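Long-range contact in hypothetical protein (Nostoc punctiforme, PDB 2O62), which is of unknown function but belongs to the DUF3598 family and pairs two calycin-like beta domains in one chain: residues K3-C8 and G70-E75. Numbering follows the deposited sequence.
Sequences KSQWEC and GLLFFE
The ring of F73 receives Q5 OE1 at its edge, in plane, 3.6 Å from CD1, while C8 CB approaches obliquely and packs 3.4 Å from F73 CB. The carboxamide of Q5, the other flat group, docks on the backbone of F73 as a neighbouring strand would. Its OE1 accepts from F73 N at 2.8 Å, in the carbonyl plane on a lone pair, and its NE2 donates to F73 O at 2.9 Å with a nearly straight N-H...O angle of 163°. The chain of Q5 bends at chi2 (-75°), which swings the amide from the flank of the helix across to the strand. A water donates to both Q5 OE1 and L71 O, so two donors grip OE1; L72 CD2 lies 3.5 Å from this oxygen. An alanine in place of Q5 would probably leave F73 N and F73 O without these mates and take from the bridging water one of its two acceptors. Within this calycin-clan domain, strand 71-73 is the outermost at one end of the antiparallel sheet, bonded to strand 79-81, and the short N-terminal helix 5-10 lies against it. A capping box starts that helix: S4 OG accepts from E7 N, and E7 OE1 from S4 N. F9, one turn on from Q5, also meets the F73 ring. Past the strand, C8 SG sits 3.7 Å from E75 CA. The E75 side chain, bent at chi2, brings OE2 to K3 N, 2.7 Å away, although the position of OE2 is less certain; the aliphatic chain of K3 crosses the E75 side chain at a slant, while K3 CE comes within 3.6 Å of the backbone oxygen E75 O.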
# COMPACT_ATOMS: atom_id res chain seq x y z
N LYS A 3 -3.84 9.72 -18.50
CA LYS A 3 -4.62 10.71 -17.79
C LYS A 3 -3.69 11.66 -17.04
O LYS A 3 -2.68 11.24 -16.50
CB LYS A 3 -5.51 10.01 -16.77
CG LYS A 3 -6.57 9.11 -17.31
CD LYS A 3 -7.35 8.53 -16.16
CE LYS A 3 -8.45 7.66 -16.64
NZ LYS A 3 -9.45 8.49 -17.38
N SER A 4 -4.06 12.93 -16.96
CA SER A 4 -3.45 13.82 -15.98
C SER A 4 -3.63 13.29 -14.55
O SER A 4 -4.56 12.51 -14.28
CB SER A 4 -4.07 15.21 -16.05
OG SER A 4 -5.42 15.19 -15.59
N GLN A 5 -2.77 13.72 -13.63
CA GLN A 5 -2.95 13.33 -12.23
C GLN A 5 -4.33 13.70 -11.67
O GLN A 5 -4.89 12.95 -10.96
CB GLN A 5 -1.83 13.90 -11.36
CG GLN A 5 -0.50 13.23 -11.64
CD GLN A 5 -0.50 11.87 -11.02
OE1 GLN A 5 -0.57 11.76 -9.82
NE2 GLN A 5 -0.44 10.83 -11.85
N TRP A 6 -4.87 14.85 -12.04
CA TRP A 6 -6.19 15.25 -11.61
C TRP A 6 -7.26 14.30 -12.12
O TRP A 6 -8.14 13.90 -11.36
CB TRP A 6 -6.46 16.66 -12.06
CG TRP A 6 -7.79 17.22 -11.55
CD1 TRP A 6 -8.95 17.39 -12.27
CD2 TRP A 6 -8.06 17.66 -10.23
NE1 TRP A 6 -9.93 17.91 -11.46
CE2 TRP A 6 -9.42 18.06 -10.19
CE3 TRP A 6 -7.30 17.74 -9.04
CZ2 TRP A 6 -10.02 18.54 -9.04
CZ3 TRP A 6 -7.89 18.21 -7.90
CH2 TRP A 6 -9.25 18.59 -7.90
N GLU A 7 -7.17 13.93 -13.39
CA GLU A 7 -8.11 12.99 -13.96
C GLU A 7 -8.05 11.63 -13.29
O GLU A 7 -9.08 10.99 -13.09
CB GLU A 7 -7.89 12.88 -15.46
CG GLU A 7 -8.33 14.14 -16.15
CD GLU A 7 -7.67 14.37 -17.52
OE1 GLU A 7 -6.71 13.65 -17.89
OE2 GLU A 7 -8.12 15.32 -18.22
N CYS A 8 -6.84 11.17 -12.95
CA CYS A 8 -6.69 9.94 -12.17
C CYS A 8 -7.37 10.04 -10.82
O CYS A 8 -8.06 9.12 -10.37
CB CYS A 8 -5.22 9.61 -11.96
SG CYS A 8 -4.26 9.26 -13.41
N GLY A 70 2.81 15.34 -2.00
CA GLY A 70 3.17 14.00 -1.61
C GLY A 70 2.29 12.91 -2.17
O GLY A 70 2.42 11.74 -1.77
N LEU A 71 1.47 13.27 -3.16
CA LEU A 71 0.50 12.36 -3.77
C LEU A 71 0.83 12.04 -5.20
O LEU A 71 1.11 12.94 -5.99
CB LEU A 71 -0.88 13.02 -3.83
CG LEU A 71 -2.06 12.79 -2.89
CD1 LEU A 71 -3.16 13.73 -3.39
CD2 LEU A 71 -2.54 11.36 -2.93
N LEU A 72 0.77 10.75 -5.54
CA LEU A 72 0.81 10.32 -6.93
C LEU A 72 -0.27 9.28 -7.19
O LEU A 72 -0.51 8.41 -6.35
CB LEU A 72 2.19 9.74 -7.34
CG LEU A 72 3.26 10.68 -7.85
CD1 LEU A 72 4.51 9.89 -8.14
CD2 LEU A 72 2.84 11.40 -9.09
N PHE A 73 -0.89 9.38 -8.39
CA PHE A 73 -2.00 8.48 -8.80
C PHE A 73 -1.69 7.67 -10.05
O PHE A 73 -1.02 8.14 -10.98
CB PHE A 73 -3.27 9.28 -9.16
CG PHE A 73 -3.89 9.99 -8.01
CD1 PHE A 73 -3.42 11.23 -7.64
CD2 PHE A 73 -4.93 9.42 -7.31
CE1 PHE A 73 -3.99 11.87 -6.52
CE2 PHE A 73 -5.50 10.05 -6.20
CZ PHE A 73 -5.03 11.29 -5.84
N PHE A 74 -2.24 6.46 -10.05
CA PHE A 74 -2.35 5.63 -11.24
C PHE A 74 -3.68 5.82 -11.94
O PHE A 74 -4.61 6.46 -11.41
CB PHE A 74 -2.13 4.16 -10.86
CG PHE A 74 -0.77 3.90 -10.29
CD1 PHE A 74 0.33 3.69 -11.11
CD2 PHE A 74 -0.58 3.91 -8.93
CE1 PHE A 74 1.60 3.46 -10.55
CE2 PHE A 74 0.68 3.67 -8.37
CZ PHE A 74 1.76 3.50 -9.19
N GLU A 75 -3.75 5.35 -13.18
CA GLU A 75 -4.91 5.69 -14.03
C GLU A 75 -6.20 5.13 -13.55
O GLU A 75 -7.24 5.67 -13.85
CB GLU A 75 -4.69 5.27 -15.48
CG GLU A 75 -3.63 6.07 -16.13
CD GLU A 75 -3.87 6.33 -17.59
OE1 GLU A 75 -4.84 5.76 -18.15
OE2 GLU A 75 -3.08 7.12 -18.17
O HOH W 1 -0.31 13.87 -8.12